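Carbon monoxide oxidation system transcription regulator CooA-1 (Carboxydothermus hydrogenoformans, PDB 2HKX) binds heme and carbon monoxide and probably acts as a CO-sensing, DNA-binding regulator of transcription. Local coordinates at residues A[49-54]-A[76-81]; A[58-63]-A[84-89]. The protein carries 2 engineered substitutions. One frame throughout, in Å; residues are numbered along the deposited sequence.

Contacts 1 and 2 illustrate how two facing sheets of one domain can share a cofactor. The chain crosses between the sheets from 49-54 to 58-63 and again from 76-81 to 84-89. Their centres lie about 14 Å apart, and the two contacts pack on each other: CZ of F79 is 3.9 Å from CG1 of V59, and CE2 of F50 is 3.9 Å from CD1 of I87. Both reach the heme, contact 1 at a vinyl and a methyl group through I78 and F79 and at a pyrrole nitrogen through C80, contact 2 at a propionate through R84. Along the chain between C80 and R84 come H82, axial ligand of the iron, and T83, which hydrogen-bonds the heme through OG1.

Contact 1 (A[49-54]-A[76-81]); sequences VFLVKS and GDIFCT. With HEM (protoporphyrin IX containing Fe), chain C.
The carbonyl oxygen of F50 is gripped by F79 N at 2.9 Å, nearly in line with its C=O bond, and is flanked by the CA-H of I78, whose CA lies 3.3 Å from it. The bond is returned by F50 N, which donates to F79 O with an N-H...O angle of 167°, so F50 and F79 form a hydrogen-bonded antiparallel pair. V49 with C80 and L51 with I78 are the non-hydrogen-bonded pairs on either side. Beyond them V52 closes the ladder, its N donating to D77 O and its O accepting from G76 N at 2.9 Å. Strand 78-80 thereby forms one edge of a sheet in the cyclic nucleotide-binding fold, a cupin-like beta-roll in which strand 93-99 pairs with the other side of 48-54. With CG set between its own N and carbonyl carbon (chi1 72°), the F50 ring turns one face to F79 CA, and its CZ lies 3.5 Å from F79 CB, while C80 O approaches the edge of the same ring, 3.4 Å from F50 CE2. The ring also packs on L73 of strand 66-74 and meets the ring of Y40. An alanine in place of F50 would remove this ring and is likely to open a gap among F79, L73 and Y40. On the other face of the sheet, CG1 of V49 meets CG1 of I78 at 3.8 Å, and both touch F103 of helix 100-109. I78 also sends CG2 to the heme vinyl carbon CBB, F79 lays CD1 near the methyl CMB, and C80 holds SG 3.4 Å from the pyrrole nitrogen NB.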
ATOM      1  N   VAL A  49      -1.279 -14.741   8.238  1.00 64.51           N
ATOM      2  CA  VAL A  49      -1.890 -14.046   7.111  1.00 61.69           C
ATOM      3  C   VAL A  49      -3.405 -14.266   7.180  1.00 60.88           C
ATOM      4  O   VAL A  49      -3.869 -15.363   7.486  1.00 62.10           O
ATOM      5  CB  VAL A  49      -1.324 -14.511   5.757  1.00 63.47           C
ATOM      6  CG1 VAL A  49      -2.097 -13.887   4.597  1.00 62.12           C
ATOM      7  CG2 VAL A  49       0.152 -14.159   5.655  1.00 65.41           C
ATOM      8  N   PHE A  50      -4.174 -13.210   6.929  1.00 58.34           N
ATOM      9  CA  PHE A  50      -5.612 -13.328   7.009  1.00 58.65           C
ATOM     10  C   PHE A  50      -6.296 -12.609   5.858  1.00 57.72           C
ATOM     11  O   PHE A  50      -5.776 -11.623   5.311  1.00 55.90           O
ATOM     12  CB  PHE A  50      -6.133 -12.830   8.376  1.00 58.47           C
ATOM     13  CG  PHE A  50      -6.063 -11.316   8.561  1.00 56.99           C
ATOM     14  CD1 PHE A  50      -7.130 -10.509   8.193  1.00 56.25           C
ATOM     15  CD2 PHE A  50      -4.928 -10.718   9.119  1.00 58.53           C
ATOM     16  CE1 PHE A  50      -7.066  -9.097   8.369  1.00 58.61           C
ATOM     17  CE2 PHE A  50      -4.840  -9.322   9.308  1.00 58.16           C
ATOM     18  CZ  PHE A  50      -5.907  -8.504   8.932  1.00 56.04           C
ATOM     19  N   LEU A  51      -7.466 -13.109   5.484  1.00 59.06           N
ATOM     20  CA  LEU A  51      -8.327 -12.328   4.601  1.00 59.36           C
ATOM     21  C   LEU A  51      -9.709 -12.127   5.173  1.00 58.56           C
ATOM     22  O   LEU A  51     -10.221 -12.989   5.867  1.00 60.10           O
ATOM     23  CB  LEU A  51      -8.396 -12.888   3.174  1.00 62.68           C
ATOM     24  CG  LEU A  51      -8.917 -14.265   2.866  1.00 66.85           C
ATOM     25  CD1 LEU A  51      -9.696 -14.153   1.588  1.00 71.82           C
ATOM     26  CD2 LEU A  51      -7.737 -15.188   2.699  1.00 71.65           C
ATOM     27  N   VAL A  52     -10.272 -10.953   4.894  1.00 56.57           N
ATOM     28  CA  VAL A  52     -11.623 -10.599   5.289  1.00 56.15           C
ATOM     29  C   VAL A  52     -12.590 -11.385   4.408  1.00 58.71           C
ATOM     30  O   VAL A  52     -12.578 -11.265   3.174  1.00 60.13           O
ATOM     31  CB  VAL A  52     -11.844  -9.053   5.192  1.00 55.39           C
ATOM     32  CG1 VAL A  52     -13.086  -8.620   5.965  1.00 54.87           C
ATOM     33  CG2 VAL A  52     -10.637  -8.345   5.747  1.00 51.91           C
ATOM     34  N   LYS A  53     -13.374 -12.248   5.049  1.00 73.65           N
ATOM     35  CA  LYS A  53     -14.399 -13.030   4.362  1.00 75.43           C
ATOM     36  C   LYS A  53     -15.641 -12.149   4.237  1.00 75.45           C
ATOM     37  O   LYS A  53     -16.278 -12.080   3.182  1.00 77.45           O
ATOM     38  CB  LYS A  53     -14.693 -14.328   5.128  1.00 77.72           C
ATOM     39  CG  LYS A  53     -15.808 -15.199   4.542  1.00 81.34           C
ATOM     40  CD  LYS A  53     -15.942 -16.505   5.300  1.00 83.58           C
ATOM     41  CE  LYS A  53     -17.183 -17.296   4.870  1.00 86.63           C
ATOM     42  NZ  LYS A  53     -17.367 -18.505   5.731  1.00 87.23           N
ATOM     43  N   SER A  54     -15.969 -11.461   5.323  1.00 72.92           N
ATOM     44  CA  SER A  54     -17.099 -10.548   5.321  1.00 73.17           C
ATOM     45  C   SER A  54     -16.877  -9.419   6.307  1.00 69.65           C
ATOM     46  O   SER A  54     -16.198  -9.591   7.322  1.00 67.87           O
ATOM     47  CB  SER A  54     -18.421 -11.283   5.595  1.00 76.60           C
ATOM     48  OG  SER A  54     -18.519 -11.714   6.940  1.00 77.20           O
ATOM     49  N   GLY A  76     -12.452  -9.878   0.628  1.00 68.73           N
ATOM     50  CA  GLY A  76     -11.504 -10.162  -0.451  1.00 70.07           C
ATOM     51  C   GLY A  76     -10.079  -9.728  -0.131  1.00 67.65           C
ATOM     52  O   GLY A  76      -9.128 -10.376  -0.545  1.00 68.67           O
ATOM     53  N   ASP A  77      -9.932  -8.638   0.621  1.00 65.04           N
ATOM     54  CA  ASP A  77      -8.613  -8.085   0.935  1.00 62.80           C
ATOM     55  C   ASP A  77      -7.861  -8.956   1.910  1.00 62.11           C
ATOM     56  O   ASP A  77      -8.455  -9.711   2.652  1.00 62.76           O
ATOM     57  CB  ASP A  77      -8.711  -6.656   1.475  1.00 60.41           C
ATOM     58  CG  ASP A  77      -9.228  -5.668   0.431  1.00 61.02           C
ATOM     59  OD1 ASP A  77      -9.809  -4.652   0.838  1.00 58.47           O
ATOM     60  OD2 ASP A  77      -9.062  -5.915  -0.788  1.00 64.23           O
ATOM     61  N   ILE A  78      -6.546  -8.816   1.891  1.00 61.50           N
ATOM     62  CA  ILE A  78      -5.636  -9.685   2.594  1.00 62.55           C
ATOM     63  C   ILE A  78      -4.575  -8.847   3.341  1.00 60.15           C
ATOM     64  O   ILE A  78      -4.240  -7.713   2.931  1.00 59.21           O
ATOM     65  CB  ILE A  78      -5.090 -10.794   1.619  1.00 65.43           C
ATOM     66  CG1 ILE A  78      -4.469 -11.962   2.385  1.00 67.43           C
ATOM     67  CG2 ILE A  78      -4.170 -10.216   0.537  1.00 67.47           C
ATOM     68  CD1 ILE A  78      -4.320 -13.235   1.571  1.00 71.02           C
ATOM     69  N   PHE A  79      -4.124  -9.360   4.490  1.00 59.24           N
ATOM     70  CA  PHE A  79      -3.167  -8.652   5.335  1.00 56.39           C
ATOM     71  C   PHE A  79      -2.382  -9.645   6.191  1.00 58.01           C
ATOM     72  O   PHE A  79      -2.589 -10.851   6.101  1.00 59.57           O
ATOM     73  CB  PHE A  79      -3.866  -7.584   6.205  1.00 54.20           C
ATOM     74  CG  PHE A  79      -3.067  -6.274   6.365  1.00 50.00           C
ATOM     75  CD1 PHE A  79      -2.898  -5.402   5.284  1.00 47.83           C
ATOM     76  CD2 PHE A  79      -2.489  -5.940   7.585  1.00 46.74           C
ATOM     77  CE1 PHE A  79      -2.165  -4.222   5.413  1.00 46.94           C
ATOM     78  CE2 PHE A  79      -1.747  -4.747   7.741  1.00 45.42           C
ATOM     79  CZ  PHE A  79      -1.585  -3.891   6.651  1.00 45.15           C
ATOM     80  N   CYS A  80      -1.456  -9.130   6.992  1.00 57.57           N
ATOM     81  CA  CYS A  80      -0.682  -9.945   7.908  1.00 59.74           C
ATOM     82  C   CYS A  80      -0.818  -9.392   9.334  1.00 58.63           C
ATOM     83  O   CYS A  80      -1.555  -8.409   9.578  1.00 58.10           O
ATOM     84  CB  CYS A  80       0.786  -9.969   7.460  1.00 61.34           C
ATOM     85  SG  CYS A  80       1.640  -8.350   7.693  1.00 60.03           S
ATOM     86  N   THR A  81      -0.123 -10.025  10.272  1.00 59.47           N
ATOM     87  CA  THR A  81      -0.137  -9.607  11.670  1.00 58.56           C
ATOM     88  C   THR A  81       1.247  -9.146  12.144  1.00 58.85           C
ATOM     89  O   THR A  81       1.413  -8.776  13.292  1.00 59.24           O
ATOM     90  CB  THR A  81      -0.685 -10.716  12.629  1.00 60.75           C
ATOM     91  OG1 THR A  81       0.208 -11.836  12.642  1.00 62.58           O
ATOM     92  CG2 THR A  81      -2.092 -11.178  12.223  1.00 60.35           C
TER
HETATM   93  CHA HEM C 300       6.172  -6.310   7.072  1.00 57.69           C
HETATM   94  CHB HEM C 300       2.013  -6.349   4.609  1.00 59.58           C
HETATM   95  CHC HEM C 300       2.382 -11.176   3.900  1.00 60.43           C
HETATM   96  CHD HEM C 300       6.921 -10.938   5.503  1.00 61.63           C
HETATM   97  C1A HEM C 300       4.997  -5.858   6.519  1.00 55.38           C
HETATM   98  C2A HEM C 300       4.432  -4.528   6.601  1.00 56.91           C
HETATM   99  C3A HEM C 300       3.296  -4.539   5.910  1.00 57.83           C
HETATM  100  C4A HEM C 300       3.077  -5.881   5.379  1.00 57.92           C
HETATM  101  CMA HEM C 300       2.342  -3.340   5.710  1.00 58.13           C
HETATM  102  CAA HEM C 300       5.046  -3.320   7.366  1.00 59.26           C
HETATM  103  CBA HEM C 300       5.676  -3.801   8.688  1.00 62.03           C
HETATM  104  CGA HEM C 300       5.476  -2.906   9.903  1.00 61.81           C
HETATM  105  O1A HEM C 300       6.461  -2.294  10.355  1.00 61.48           O
HETATM  106  O2A HEM C 300       4.352  -2.805  10.456  1.00 64.12           O
HETATM  107  C1B HEM C 300       1.752  -7.654   4.195  1.00 59.38           C
HETATM  108  C2B HEM C 300       0.624  -8.081   3.385  1.00 60.31           C
HETATM  109  C3B HEM C 300       0.728  -9.412   3.194  1.00 60.27           C
HETATM  110  C4B HEM C 300       1.923  -9.876   3.870  1.00 59.96           C
HETATM  111  CMB HEM C 300      -0.500  -7.154   2.858  1.00 59.57           C
HETATM  112  CAB HEM C 300      -0.237 -10.321   2.402  1.00 63.50           C
HETATM  113  CBB HEM C 300      -0.654  -9.995   1.159  1.00 64.40           C
HETATM  114  C1C HEM C 300       3.660 -11.557   4.221  1.00 59.78           C
HETATM  115  C2C HEM C 300       4.277 -12.860   3.998  1.00 62.02           C
HETATM  116  C3C HEM C 300       5.535 -12.801   4.441  1.00 63.96           C
HETATM  117  C4C HEM C 300       5.755 -11.445   4.958  1.00 62.08           C
HETATM  118  CMC HEM C 300       3.620 -14.099   3.365  1.00 62.37           C
HETATM  119  CAC HEM C 300       6.557 -13.969   4.394  1.00 64.64           C
HETATM  120  CBC HEM C 300       7.244 -14.339   5.501  1.00 68.96           C
HETATM  121  C1D HEM C 300       7.088  -9.693   6.097  1.00 61.65           C
HETATM  122  C2D HEM C 300       8.296  -9.356   6.822  1.00 61.20           C
HETATM  123  C3D HEM C 300       8.099  -7.915   7.346  1.00 61.66           C
HETATM  124  C4D HEM C 300       6.775  -7.531   6.836  1.00 59.60           C
HETATM  125  CMD HEM C 300       9.499 -10.308   7.015  1.00 60.79           C
HETATM  126  CAD HEM C 300       9.120  -7.082   8.191  1.00 65.69           C
HETATM  127  CBD HEM C 300       9.361  -7.584   9.644  1.00 72.55           C
HETATM  128  CGD HEM C 300      10.720  -8.246   9.982  1.00 75.28           C
HETATM  129  O1D HEM C 300      11.705  -7.570  10.415  1.00 75.02           O
HETATM  130  O2D HEM C 300      10.848  -9.496   9.848  1.00 75.84           O
HETATM  131  NA  HEM C 300       4.130  -6.638   5.793  1.00 57.09           N
HETATM  132  NB  HEM C 300       2.508  -8.789   4.468  1.00 55.80           N
HETATM  133  NC  HEM C 300       4.593 -10.719   4.792  1.00 59.14           N
HETATM  134  ND  HEM C 300       6.198  -8.603   6.113  1.00 55.65           N
HETATM  135 FE   HEM C 300       4.284  -8.670   5.312  1.00 59.79          FE

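Contact 2 (A[58-63]-A[84-89]); sequences RVYLAY and RAFIQA. With HEM (protoporphyrin IX containing Fe), chain C.
Y60 and F86 form the last hydrogen-bonded pair of an antiparallel ladder in the second sheet of the cyclic nucleotide-binding beta-roll, with strand 66-74 flanking 58-63 and strand 38-40 flanking 86-89. Four backbone hydrogen bonds set the register: R58 and Q88 exchange a pair, with R58 N to Q88 O at 2.9 Å, and Y60 and F86 another, in which F86 N reaches Y60 O at 2.7 Å. V59 and I87 fall between them as a non-hydrogen-bonded pair, and CA-H groups of both lean on carbonyl oxygens, I87 CA on R58 O and V59 CA on F86 O.

Aromatic packing carries the face bearing Y60 and F86. CB of F86 makes a CH-pi contact 3.5 Å from the centroid of the Y60 ring; the ring planes are tilted by 20°, but the offset is too large for a real stack. R58 covers the opposite face of Y60, NH1 lying over the ring centre. Its extended chain, with CG trans to the backbone N (chi1 -167°), carries the guanidinium there, and E67 binds NH2 in a salt bridge. CB of Q88 meets the edge of the same ring.

Packing contacts fill the heme-side end: CG1 of V59 rests 3.7 Å from CB of A85, CD1 of L61 touches A85 and CG of R84, and K126 of the second subunit packs on R84.

Polar bonds finish it. A water accepts from A62 N and donates to R84 O. R84 N donates to heme propionate O2A at 2.7 Å. R84 NH2 makes a weak bond to O1A, 2.6 Å long but bent to 129°.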
ATOM      1  N   ARG A  58     -10.126  -2.005   9.836  1.00 47.48           N
ATOM      2  CA  ARG A  58      -9.428  -0.747   9.851  1.00 45.35           C
ATOM      3  C   ARG A  58      -7.996  -1.040  10.310  1.00 43.32           C
ATOM      4  O   ARG A  58      -7.793  -1.676  11.331  1.00 43.16           O
ATOM      5  CB  ARG A  58     -10.163   0.113  10.873  1.00 46.13           C
ATOM      6  CG  ARG A  58      -9.832   1.531  10.855  1.00 48.70           C
ATOM      7  CD  ARG A  58     -10.335   2.179  12.140  1.00 48.90           C
ATOM      8  NE  ARG A  58      -9.468   3.307  12.351  1.00 47.41           N
ATOM      9  CZ  ARG A  58      -9.082   3.780  13.519  1.00 48.13           C
ATOM     10  NH1 ARG A  58      -9.503   3.225  14.660  1.00 50.31           N
ATOM     11  NH2 ARG A  58      -8.281   4.830  13.519  1.00 43.68           N
ATOM     12  N   VAL A  59      -7.001  -0.587   9.551  1.00 41.99           N
ATOM     13  CA  VAL A  59      -5.608  -0.803   9.924  1.00 39.76           C
ATOM     14  C   VAL A  59      -5.137   0.560  10.309  1.00 39.68           C
ATOM     15  O   VAL A  59      -5.324   1.518   9.560  1.00 39.40           O
ATOM     16  CB  VAL A  59      -4.771  -1.373   8.745  1.00 40.17           C
ATOM     17  CG1 VAL A  59      -3.296  -1.480   9.130  1.00 38.27           C
ATOM     18  CG2 VAL A  59      -5.360  -2.720   8.271  1.00 38.46           C
ATOM     19  N   TYR A  60      -4.585   0.680  11.510  1.00 39.90           N
ATOM     20  CA  TYR A  60      -4.232   1.994  11.968  1.00 39.04           C
ATOM     21  C   TYR A  60      -3.054   1.983  12.897  1.00 39.60           C
ATOM     22  O   TYR A  60      -2.761   0.996  13.567  1.00 39.84           O
ATOM     23  CB  TYR A  60      -5.439   2.722  12.583  1.00 39.56           C
ATOM     24  CG  TYR A  60      -5.962   2.109  13.887  1.00 42.48           C
ATOM     25  CD1 TYR A  60      -6.859   1.065  13.858  1.00 43.03           C
ATOM     26  CD2 TYR A  60      -5.591   2.619  15.123  1.00 42.71           C
ATOM     27  CE1 TYR A  60      -7.361   0.514  15.009  1.00 45.05           C
ATOM     28  CE2 TYR A  60      -6.082   2.066  16.303  1.00 45.96           C
ATOM     29  CZ  TYR A  60      -6.965   0.996  16.229  1.00 46.11           C
ATOM     30  OH  TYR A  60      -7.509   0.407  17.358  1.00 49.44           O
ATOM     31  N   LEU A  61      -2.400   3.128  12.948  1.00 39.14           N
ATOM     32  CA  LEU A  61      -1.333   3.381  13.896  1.00 39.45           C
ATOM     33  C   LEU A  61      -1.950   4.102  15.092  1.00 40.59           C
ATOM     34  O   LEU A  61      -2.894   4.867  14.881  1.00 40.43           O
ATOM     35  CB  LEU A  61      -0.385   4.324  13.194  1.00 39.01           C
ATOM     36  CG  LEU A  61       0.765   3.763  12.371  1.00 41.52           C
ATOM     37  CD1 LEU A  61       0.767   2.261  12.057  1.00 42.71           C
ATOM     38  CD2 LEU A  61       1.146   4.655  11.219  1.00 37.80           C
ATOM     39  N   ALA A  62      -1.408   3.893  16.316  1.00 41.73           N
ATOM     40  CA  ALA A  62      -1.839   4.591  17.527  1.00 43.96           C
ATOM     41  C   ALA A  62      -0.652   5.033  18.395  1.00 46.20           C
ATOM     42  O   ALA A  62       0.383   4.364  18.471  1.00 46.55           O
ATOM     43  CB  ALA A  62      -2.779   3.729  18.364  1.00 45.96           C
ATOM     44  N   TYR A  63      -0.817   6.165  19.064  1.00 47.28           N
ATOM     45  CA  TYR A  63       0.238   6.733  19.870  1.00 48.84           C
ATOM     46  C   TYR A  63      -0.456   7.644  20.852  1.00 50.91           C
ATOM     47  O   TYR A  63      -1.102   8.616  20.445  1.00 50.41           O
ATOM     48  CB  TYR A  63       1.212   7.513  18.985  1.00 48.01           C
ATOM     49  CG  TYR A  63       2.177   8.382  19.745  1.00 48.86           C
ATOM     50  CD1 TYR A  63       1.918   9.736  19.924  1.00 50.26           C
ATOM     51  CD2 TYR A  63       3.350   7.854  20.263  1.00 50.22           C
ATOM     52  CE1 TYR A  63       2.798  10.548  20.631  1.00 54.30           C
ATOM     53  CE2 TYR A  63       4.242   8.646  20.968  1.00 54.04           C
ATOM     54  CZ  TYR A  63       3.962   9.993  21.151  1.00 56.22           C
ATOM     55  OH  TYR A  63       4.841  10.789  21.876  1.00 59.28           O
ATOM     56  N   ARG A  84       3.299  -3.135  12.968  1.00 53.87           N
ATOM     57  CA  ARG A  84       3.114  -2.255  14.150  1.00 53.02           C
ATOM     58  C   ARG A  84       1.719  -1.656  14.268  1.00 51.01           C
ATOM     59  O   ARG A  84       1.454  -0.797  15.132  1.00 52.62           O
ATOM     60  CB  ARG A  84       4.100  -1.095  14.088  1.00 53.33           C
ATOM     61  CG  ARG A  84       3.637   0.067  13.181  1.00 51.92           C
ATOM     62  CD  ARG A  84       4.764   1.054  12.935  1.00 54.01           C
ATOM     63  NE  ARG A  84       5.624   0.457  11.922  1.00 61.12           N
ATOM     64  CZ  ARG A  84       6.937   0.618  11.805  1.00 58.42           C
ATOM     65  NH1 ARG A  84       7.615   1.386  12.656  1.00 58.82           N
ATOM     66  NH2 ARG A  84       7.546   0.006  10.813  1.00 52.64           N
ATOM     67  N   ALA A  85       0.813  -2.077  13.413  1.00 49.00           N
ATOM     68  CA  ALA A  85      -0.488  -1.439  13.363  1.00 46.99           C
ATOM     69  C   ALA A  85      -1.544  -2.196  14.143  1.00 48.17           C
ATOM     70  O   ALA A  85      -1.475  -3.419  14.284  1.00 48.65           O
ATOM     71  CB  ALA A  85      -0.918  -1.278  11.953  1.00 46.11           C
ATOM     72  N   PHE A  86      -2.512  -1.448  14.665  1.00 47.65           N
ATOM     73  CA  PHE A  86      -3.707  -2.037  15.212  1.00 49.46           C
ATOM     74  C   PHE A  86      -4.648  -2.412  14.087  1.00 49.05           C
ATOM     75  O   PHE A  86      -4.591  -1.835  13.010  1.00 47.75           O
ATOM     76  CB  PHE A  86      -4.381  -1.078  16.180  1.00 49.87           C
ATOM     77  CG  PHE A  86      -3.638  -0.917  17.469  1.00 52.11           C
ATOM     78  CD1 PHE A  86      -2.539  -0.062  17.555  1.00 50.44           C
ATOM     79  CD2 PHE A  86      -4.020  -1.644  18.591  1.00 54.58           C
ATOM     80  CE1 PHE A  86      -1.844   0.074  18.748  1.00 54.06           C
ATOM     81  CE2 PHE A  86      -3.321  -1.514  19.802  1.00 56.32           C
ATOM     82  CZ  PHE A  86      -2.232  -0.661  19.876  1.00 55.86           C
ATOM     83  N   ILE A  87      -5.493  -3.403  14.347  1.00 51.21           N
ATOM     84  CA  ILE A  87      -6.473  -3.892  13.366  1.00 51.00           C
ATOM     85  C   ILE A  87      -7.788  -4.088  14.114  1.00 52.96           C
ATOM     86  O   ILE A  87      -7.867  -4.889  15.032  1.00 53.84           O
ATOM     87  CB  ILE A  87      -6.008  -5.213  12.659  1.00 51.74           C
ATOM     88  CG1 ILE A  87      -4.605  -5.033  12.052  1.00 50.16           C
ATOM     89  CG2 ILE A  87      -7.031  -5.631  11.584  1.00 51.27           C
ATOM     90  CD1 ILE A  87      -3.968  -6.255  11.487  1.00 50.81           C
ATOM     91  N   GLN A  88      -8.803  -3.320  13.718  1.00 53.15           N
ATOM     92  CA  GLN A  88     -10.064  -3.257  14.415  1.00 55.34           C
ATOM     93  C   GLN A  88     -11.220  -3.513  13.445  1.00 56.63           C
ATOM     94  O   GLN A  88     -11.209  -3.056  12.286  1.00 56.18           O
ATOM     95  CB  GLN A  88     -10.218  -1.869  15.093  1.00 55.83           C
ATOM     96  CG  GLN A  88     -11.589  -1.546  15.700  1.00 56.72           C
ATOM     97  CD  GLN A  88     -11.648  -0.212  16.448  1.00 58.69           C
ATOM     98  OE1 GLN A  88     -11.943  -0.177  17.652  1.00 62.81           O
ATOM     99  NE2 GLN A  88     -11.419   0.889  15.739  1.00 56.12           N
ATOM    100  N   ALA A  89     -12.217  -4.236  13.942  1.00 59.13           N
ATOM    101  CA  ALA A  89     -13.500  -4.390  13.268  1.00 60.98           C
ATOM    102  C   ALA A  89     -14.238  -3.059  13.250  1.00 61.38           C
ATOM    103  O   ALA A  89     -14.440  -2.430  14.294  1.00 61.61           O
ATOM    104  CB  ALA A  89     -14.348  -5.472  13.969  1.00 62.58           C
TER
HETATM  105  CHA HEM C 300       6.172  -6.310   7.072  1.00 57.69           C
HETATM  106  CHB HEM C 300       2.013  -6.349   4.609  1.00 59.58           C
HETATM  107  CHC HEM C 300       2.382 -11.176   3.900  1.00 60.43           C
HETATM  108  CHD HEM C 300       6.921 -10.938   5.503  1.00 61.63           C
HETATM  109  C1A HEM C 300       4.997  -5.858   6.519  1.00 55.38           C
HETATM  110  C2A HEM C 300       4.432  -4.528   6.601  1.00 56.91           C
HETATM  111  C3A HEM C 300       3.296  -4.539   5.910  1.00 57.83           C
HETATM  112  C4A HEM C 300       3.077  -5.881   5.379  1.00 57.92           C
HETATM  113  CMA HEM C 300       2.342  -3.340   5.710  1.00 58.13           C
HETATM  114  CAA HEM C 300       5.046  -3.320   7.366  1.00 59.26           C
HETATM  115  CBA HEM C 300       5.676  -3.801   8.688  1.00 62.03           C
HETATM  116  CGA HEM C 300       5.476  -2.906   9.903  1.00 61.81           C
HETATM  117  O1A HEM C 300       6.461  -2.294  10.355  1.00 61.48           O
HETATM  118  O2A HEM C 300       4.352  -2.805  10.456  1.00 64.12           O
HETATM  119  C1B HEM C 300       1.752  -7.654   4.195  1.00 59.38           C
HETATM  120  C2B HEM C 300       0.624  -8.081   3.385  1.00 60.31           C
HETATM  121  C3B HEM C 300       0.728  -9.412   3.194  1.00 60.27           C
HETATM  122  C4B HEM C 300       1.923  -9.876   3.870  1.00 59.96           C
HETATM  123  CMB HEM C 300      -0.500  -7.154   2.858  1.00 59.57           C
HETATM  124  CAB HEM C 300      -0.237 -10.321   2.402  1.00 63.50           C
HETATM  125  CBB HEM C 300      -0.654  -9.995   1.159  1.00 64.40           C
HETATM  126  C1C HEM C 300       3.660 -11.557   4.221  1.00 59.78           C
HETATM  127  C2C HEM C 300       4.277 -12.860   3.998  1.00 62.02           C
HETATM  128  C3C HEM C 300       5.535 -12.801   4.441  1.00 63.96           C
HETATM  129  C4C HEM C 300       5.755 -11.445   4.958  1.00 62.08           C
HETATM  130  CMC HEM C 300       3.620 -14.099   3.365  1.00 62.37           C
HETATM  131  CAC HEM C 300       6.557 -13.969   4.394  1.00 64.64           C
HETATM  132  CBC HEM C 300       7.244 -14.339   5.501  1.00 68.96           C
HETATM  133  C1D HEM C 300       7.088  -9.693   6.097  1.00 61.65           C
HETATM  134  C2D HEM C 300       8.296  -9.356   6.822  1.00 61.20           C
HETATM  135  C3D HEM C 300       8.099  -7.915   7.346  1.00 61.66           C
HETATM  136  C4D HEM C 300       6.775  -7.531   6.836  1.00 59.60           C
HETATM  137  CMD HEM C 300       9.499 -10.308   7.015  1.00 60.79           C
HETATM  138  CAD HEM C 300       9.120  -7.082   8.191  1.00 65.69           C
HETATM  139  CBD HEM C 300       9.361  -7.584   9.644  1.00 72.55           C
HETATM  140  CGD HEM C 300      10.720  -8.246   9.982  1.00 75.28           C
HETATM  141  O1D HEM C 300      11.705  -7.570  10.415  1.00 75.02           O
HETATM  142  O2D HEM C 300      10.848  -9.496   9.848  1.00 75.84           O
HETATM  143  NA  HEM C 300       4.130  -6.638   5.793  1.00 57.09           N
HETATM  144  NB  HEM C 300       2.508  -8.789   4.468  1.00 55.80           N
HETATM  145  NC  HEM C 300       4.593 -10.719   4.792  1.00 59.14           N
HETATM  146  ND  HEM C 300       6.198  -8.603   6.113  1.00 55.65           N
HETATM  147 FE   HEM C 300       4.284  -8.670   5.312  1.00 59.79          FE
HETATM  148  O   HOH W   1       0.726   1.580  16.209  1.00 40.48           O